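Local atomic coordinates of predicted ATPase of the ABC class (Vibrio vulnificus, PDB entry 5D6A), a protein that probably binds and hydrolyses ATP as an ABC-class ATPase, and is seen here holding the non-hydrolysable analogue AMP-PNP. Residues V190-E195 and A245-Y250; A196-L201 and Y293-G298. All coordinates share one frame; numbering follows the deposited sequence.

Contact 1: V190-E195 and A245-Y250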
loop_
_atom_site.group_PDB
_atom_site.type_symbol
_atom_site.label_atom_id
_atom_site.label_comp_id
_atom_site.label_asym_id
_atom_site.label_seq_id
_atom_site.Cartn_x
_atom_site.Cartn_y
_atom_site.Cartn_z
ATOM N N VAL A 190 -7.921 22.107 -24.455
ATOM C CA VAL A 190 -6.696 21.528 -23.910
ATOM C C VAL A 190 -6.740 20.009 -24.029
ATOM O O VAL A 190 -5.729 19.380 -24.331
ATOM C CB VAL A 190 -6.459 21.950 -22.445
ATOM C CG1 VAL A 190 -5.276 21.200 -21.849
ATOM C CG2 VAL A 190 -6.224 23.451 -22.361
ATOM N N VAL A 191 -7.913 19.425 -23.801
ATOM C CA VAL A 191 -8.070 17.973 -23.909
ATOM C C VAL A 191 -7.955 17.547 -25.368
ATOM O O VAL A 191 -7.326 16.535 -25.675
ATOM C CB VAL A 191 -9.413 17.490 -23.327
ATOM C CG1 VAL A 191 -9.570 15.986 -23.521
ATOM C CG2 VAL A 191 -9.507 17.845 -21.850
ATOM N N GLU A 192 -8.563 18.326 -26.260
ATOM C CA GLU A 192 -8.506 18.036 -27.691
ATOM C C GLU A 192 -7.055 18.104 -28.165
ATOM O O GLU A 192 -6.618 17.280 -28.971
ATOM C CB GLU A 192 -9.372 19.022 -28.480
ATOM C CG GLU A 192 -9.477 18.713 -29.967
ATOM C CD GLU A 192 -10.396 19.669 -30.706
ATOM O OE1 GLU A 192 -10.512 20.839 -30.284
ATOM O OE2 GLU A 192 -10.994 19.258 -31.722
ATOM N N ASP A 193 -6.318 19.092 -27.659
ATOM C CA ASP A 193 -4.910 19.250 -28.001
ATOM C C ASP A 193 -4.112 18.048 -27.509
ATOM O O ASP A 193 -3.244 17.545 -28.220
ATOM C CB ASP A 193 -4.337 20.541 -27.403
ATOM C CG ASP A 193 -4.872 21.799 -28.080
ATOM O OD1 ASP A 193 -5.676 21.689 -29.034
ATOM O OD2 ASP A 193 -4.472 22.905 -27.659
ATOM N N GLN A 194 -4.408 17.591 -26.294
ATOM C CA GLN A 194 -3.727 16.425 -25.728
ATOM C C GLN A 194 -3.917 15.173 -26.579
ATOM O O GLN A 194 -2.964 14.427 -26.807
ATOM C CB GLN A 194 -4.184 16.174 -24.293
ATOM C CG GLN A 194 -3.512 17.097 -23.296
ATOM C CD GLN A 194 -4.082 16.984 -21.899
ATOM O OE1 GLN A 194 -3.421 16.498 -20.983
ATOM N NE2 GLN A 194 -5.324 17.415 -21.731
ATOM N N GLU A 195 -5.138 14.946 -27.053
ATOM C CA GLU A 195 -5.408 13.789 -27.898
ATOM C C GLU A 195 -4.660 13.941 -29.217
ATOM O O GLU A 195 -4.010 13.003 -29.680
ATOM C CB GLU A 195 -6.910 13.628 -28.150
ATOM C CG GLU A 195 -7.278 12.438 -29.031
ATOM C CD GLU A 195 -6.836 11.100 -28.454
ATOM O OE1 GLU A 195 -6.589 11.015 -27.229
ATOM O OE2 GLU A 195 -6.752 10.123 -29.230
ATOM N N ALA A 245 -0.858 21.450 -32.162
ATOM C CA ALA A 245 -2.183 21.219 -31.603
ATOM C C ALA A 245 -3.177 22.117 -32.339
ATOM O O ALA A 245 -2.843 23.248 -32.700
ATOM C CB ALA A 245 -2.190 21.511 -30.115
ATOM N N PRO A 246 -4.407 21.623 -32.556
ATOM C CA PRO A 246 -5.412 22.393 -33.297
ATOM C C PRO A 246 -5.826 23.717 -32.655
ATOM O O PRO A 246 -6.239 24.635 -33.362
ATOM C CB PRO A 246 -6.609 21.435 -33.374
ATOM C CG PRO A 246 -6.411 20.466 -32.262
ATOM C CD PRO A 246 -4.929 20.325 -32.096
ATOM N N ASN A 247 -5.708 23.820 -31.336
ATOM C CA ASN A 247 -6.115 25.036 -30.634
ATOM C C ASN A 247 -4.946 25.915 -30.215
ATOM O O ASN A 247 -4.924 27.102 -30.526
ATOM C CB ASN A 247 -6.967 24.660 -29.429
ATOM C CG ASN A 247 -8.219 23.909 -29.830
ATOM O OD1 ASN A 247 -8.977 24.367 -30.689
ATOM N ND2 ASN A 247 -8.450 22.755 -29.213
ATOM N N ARG A 248 -3.977 25.335 -29.515
ATOM C CA ARG A 248 -2.816 26.096 -29.058
ATOM C C ARG A 248 -1.849 26.412 -30.200
ATOM O O ARG A 248 -1.151 27.432 -30.164
ATOM C CB ARG A 248 -2.087 25.349 -27.937
ATOM C CG ARG A 248 -0.845 26.069 -27.440
ATOM C CD ARG A 248 -0.229 25.398 -26.227
ATOM N NE ARG A 248 1.046 26.022 -25.879
ATOM C CZ ARG A 248 1.816 25.657 -24.857
ATOM N NH1 ARG A 248 1.449 24.660 -24.057
ATOM N NH2 ARG A 248 2.961 26.296 -24.631
ATOM N N GLY A 249 -1.817 25.543 -31.210
ATOM C CA GLY A 249 -0.929 25.725 -32.354
ATOM C C GLY A 249 0.359 24.953 -32.156
ATOM O O GLY A 249 0.344 23.831 -31.646
ATOM N N TYR A 250 1.479 25.553 -32.548
ATOM C CA TYR A 250 2.780 24.905 -32.412
ATOM C C TYR A 250 3.270 24.900 -30.961
ATOM O O TYR A 250 3.232 25.926 -30.283
ATOM C CB TYR A 250 3.815 25.587 -33.309
ATOM C CG TYR A 250 3.476 25.530 -34.783
ATOM C CD1 TYR A 250 3.818 24.420 -35.554
ATOM C CD2 TYR A 250 2.816 26.584 -35.406
ATOM C CE1 TYR A 250 3.510 24.362 -36.903
ATOM C CE2 TYR A 250 2.503 26.534 -36.754
ATOM C CZ TYR A 250 2.852 25.423 -37.497
ATOM O OH TYR A 250 2.546 25.373 -38.834
HETATM O O HOH W 1 -11.903 23.322 -31.380
#

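Contact 2: A196-L201 and Y293-G298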
loop_
_atom_site.group_PDB
_atom_site.type_symbol
_atom_site.label_atom_id
_atom_site.label_comp_id
_atom_site.label_asym_id
_atom_site.label_seq_id
_atom_site.Cartn_x
_atom_site.Cartn_y
_atom_site.Cartn_z
ATOM N N ALA A 196 -4.750 15.132 -29.807
ATOM C CA ALA A 196 -4.078 15.438 -31.071
ATOM C C ALA A 196 -2.569 15.225 -30.968
ATOM O O ALA A 196 -1.958 14.678 -31.876
ATOM C CB ALA A 196 -4.381 16.865 -31.500
ATOM N N LEU A 197 -1.978 15.662 -29.858
ATOM C CA LEU A 197 -0.541 15.492 -29.628
ATOM C C LEU A 197 -0.193 14.019 -29.426
ATOM O O LEU A 197 0.864 13.563 -29.859
ATOM C CB LEU A 197 -0.083 16.303 -28.413
ATOM C CG LEU A 197 -0.179 17.827 -28.527
ATOM C CD1 LEU A 197 0.124 18.480 -27.188
ATOM C CD2 LEU A 197 0.748 18.357 -29.611
ATOM N N ARG A 198 -1.086 13.281 -28.766
ATOM C CA ARG A 198 -0.863 11.856 -28.527
ATOM C C ARG A 198 -0.926 11.054 -29.827
ATOM O O ARG A 198 -0.185 10.088 -29.992
ATOM C CB ARG A 198 -1.864 11.301 -27.499
ATOM C CG ARG A 198 -1.674 9.814 -27.211
ATOM C CD ARG A 198 -2.532 9.291 -26.066
ATOM N NE ARG A 198 -2.148 9.852 -24.766
ATOM C CZ ARG A 198 -2.726 10.900 -24.176
ATOM N NH1 ARG A 198 -3.746 11.534 -24.749
ATOM N NH2 ARG A 198 -2.285 11.312 -22.994
ATOM N N GLU A 199 -1.797 11.463 -30.748
ATOM C CA GLU A 199 -1.947 10.759 -32.027
ATOM C C GLU A 199 -0.752 10.918 -32.970
ATOM O O GLU A 199 -0.486 10.032 -33.784
ATOM C CB GLU A 199 -3.235 11.187 -32.742
ATOM C CG GLU A 199 -4.500 10.758 -32.012
ATOM C CD GLU A 199 -5.780 11.056 -32.775
ATOM O OE1 GLU A 199 -5.716 11.413 -33.973
ATOM O OE2 GLU A 199 -6.861 10.912 -32.167
ATOM N N GLN A 200 -0.027 12.030 -32.859
ATOM C CA GLN A 200 1.123 12.261 -33.739
ATOM C C GLN A 200 2.470 11.885 -33.109
ATOM O O GLN A 200 3.520 12.350 -33.556
ATOM C CB GLN A 200 1.134 13.704 -34.267
ATOM C CG GLN A 200 1.100 14.788 -33.207
ATOM C CD GLN A 200 1.040 16.179 -33.810
ATOM O OE1 GLN A 200 1.725 16.476 -34.787
ATOM N NE2 GLN A 200 0.229 17.045 -33.216
ATOM N N LEU A 201 2.435 11.038 -32.081
ATOM C CA LEU A 201 3.659 10.557 -31.449
ATOM C C LEU A 201 4.266 9.495 -32.347
ATOM O O LEU A 201 5.468 9.495 -32.614
ATOM C CB LEU A 201 3.370 9.952 -30.074
ATOM C CG LEU A 201 2.952 10.904 -28.955
ATOM C CD1 LEU A 201 2.545 10.119 -27.718
ATOM C CD2 LEU A 201 4.081 11.873 -28.637
ATOM N N TYR A 293 0.165 19.334 -21.166
ATOM C CA TYR A 293 0.771 19.341 -22.495
ATOM C C TYR A 293 1.897 18.318 -22.581
ATOM O O TYR A 293 2.871 18.496 -23.316
ATOM C CB TYR A 293 1.206 20.746 -22.919
ATOM C CG TYR A 293 0.030 21.615 -23.297
ATOM C CD1 TYR A 293 -0.580 21.476 -24.540
ATOM C CD2 TYR A 293 -0.477 22.569 -22.419
ATOM C CE1 TYR A 293 -1.663 22.259 -24.901
ATOM C CE2 TYR A 293 -1.560 23.363 -22.772
ATOM C CZ TYR A 293 -2.150 23.202 -24.014
ATOM O OH TYR A 293 -3.225 23.983 -24.378
ATOM N N ILE A 294 1.734 17.238 -21.820
ATOM C CA ILE A 294 2.667 16.123 -21.827
ATOM C C ILE A 294 1.859 14.905 -22.252
ATOM O O ILE A 294 0.812 14.624 -21.673
ATOM C CB ILE A 294 3.284 15.844 -20.442
ATOM C CG1 ILE A 294 3.900 17.115 -19.847
ATOM C CG2 ILE A 294 4.343 14.756 -20.553
ATOM C CD1 ILE A 294 4.519 16.912 -18.479
ATOM N N VAL A 295 2.333 14.202 -23.277
ATOM C CA VAL A 295 1.655 13.003 -23.763
ATOM C C VAL A 295 2.631 11.833 -23.828
ATOM O O VAL A 295 3.833 12.020 -24.019
ATOM C CB VAL A 295 1.005 13.218 -25.148
ATOM C CG1 VAL A 295 -0.153 14.198 -25.046
ATOM C CG2 VAL A 295 2.035 13.689 -26.166
ATOM N N THR A 296 2.100 10.628 -23.662
ATOM C CA THR A 296 2.903 9.418 -23.691
ATOM C C THR A 296 2.094 8.276 -24.295
ATOM O O THR A 296 0.866 8.277 -24.256
ATOM C CB THR A 296 3.351 9.017 -22.269
ATOM O OG1 THR A 296 4.064 10.099 -21.661
ATOM C CG2 THR A 296 4.243 7.787 -22.298
ATOM N N ASP A 297 2.801 7.316 -24.877
ATOM C CA ASP A 297 2.178 6.142 -25.451
ATOM C C ASP A 297 1.126 5.627 -24.461
ATOM O O ASP A 297 1.440 5.360 -23.302
ATOM C CB ASP A 297 3.257 5.090 -25.709
ATOM C CG ASP A 297 2.721 3.832 -26.343
ATOM O OD1 ASP A 297 1.499 3.567 -26.267
ATOM O OD2 ASP A 297 3.543 3.097 -26.909
ATOM N N GLY A 298 -0.114 5.501 -24.927
ATOM C CA GLY A 298 -1.229 5.064 -24.087
ATOM C C GLY A 298 -1.067 3.707 -23.426
ATOM O O GLY A 298 -1.648 3.460 -22.368
#

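Contact 1: V190-E195 and A245-Y250
D193 meets the three-residue turn of a beta hairpin, P246-R248, which joins strands 240-245 and 249-257 of a four-stranded antiparallel sheet. The hairpin is closed by paired backbone bonds between A245 and G249, and helix 181-199 lies against its turn. Two acceptor atoms face two consecutive backbone amides: D193 OD1 accepts from N247 N at 3.1 Å, while OD2 accepts from R248 N. Both donors sit on the syn side of their oxygen, yet well out of the carboxylate plane, so the grip is two-pronged but tilted. Because D193 CG stands beside its own backbone N (chi1 -71°), the carboxylate end comes nearer to the turn than the direction of its CB alone would suggest.

Apolar atoms flank this head group. The A245 methyl CB lies 3.4 Å from D193 CG, and P246 brings ring atom CD to 3.4 Å from D193 OD1. The R248 chain runs at about a right angle to D193, touching OD2 with CB before leading away to a cation-pi contact with Y293.

N247 reaches back to the helix with its amide. Its ND2 donates to E192 OE1 at 3.0 Å, a fairly straight bond (N-H...O 162°) that lies in the amide plane but meets the carboxylate oxygen on its anti side, tilted out of the carboxylate plane. The two planes are turned 48° apart, and the extended E192 chain crosses N247 at about a right angle. ND2 also makes a weak bond to D193 OD1 and a hydrogen bond to the carbonyl oxygen of Q189, one turn back along the helix, while E192 OE2 is held by S91. A water completes the join, donating to E192 OE1 at 3.0 Å and to N247 OD1 at 3.2 Å.

Contact 2: A196-L201 and Y293-G298
The C-terminal end of helix 181-199 passes over strand 294-296, an outermost strand of its sheet, with R198 CA 5.5 Å from V295 CA and Q200 already out of helical backbone angles. V295 is the residue that points at the helix; its neighbours I294 and T296 point away. Its two methyls divide the work. CG1 touches L197 CB at 4.0 Å and also lies over one face of the R198 guanidinium, displaced toward the rim. CG2 meets L201 CD2 at 3.7 Å and approaches the carbonyl oxygen of L197. Thus V295 fits among three residues of segment 196-201.

The R198 chain leaves with CG anti to its backbone N, then bends about CG-CD (chi3 -67°), which brings the NE edge of the guanidinium to T296 O while one face rests on V295 CG1. There NE gives a weak bond to T296 O at 3.4 Å. The firmer partners of the head group lie outside: NH2 donates to S281 O and NH1 to N284 OD1, which fixes its rotation.

At one end of the strand L197 CD1 comes to the rim of the Y293 ring, 4.1 Å from Y293 CD1, near the ring plane. At the other, L201 CD1 rests on the backbone, 3.9 Å from T296 C.

On the face away from helix 181-199, T296 OG1 bonds to S208 OG and to the carbonyl oxygen of I278, near the end of helix 271-280, and beyond the strand D297 OD2 reaches T357 on strand 357-361 of the mixed sheet. Strand 294-296 is bonded along its edge to strand 206-211, an arrangement consistent with the antiparallel beta subdomain that packs beside the P-loop core in ABC-class ATPases.

Both contacts use helix 181-199 against the same four-stranded sheet, but at the two opposite edge strands of the chain's sheet: contact 1 reaches the turn after strand 240-245, contact 2 the outermost strand 294-296. Their chemistry follows their place. Contact 1, farther from the centre of the chain and with exposed P246 and R248, is polar, built on carboxylates, amides and a water. Contact 2, with no exposed touching residue, is mainly aliphatic, its one crossing bond weak. They adjoin directly: Q194 O touches V295 CG1 at 3.3 Å, P246 CD meets A196 CB, and V190 CG2 packs on Y293 OH, so the two interfaces are continuous along the helix.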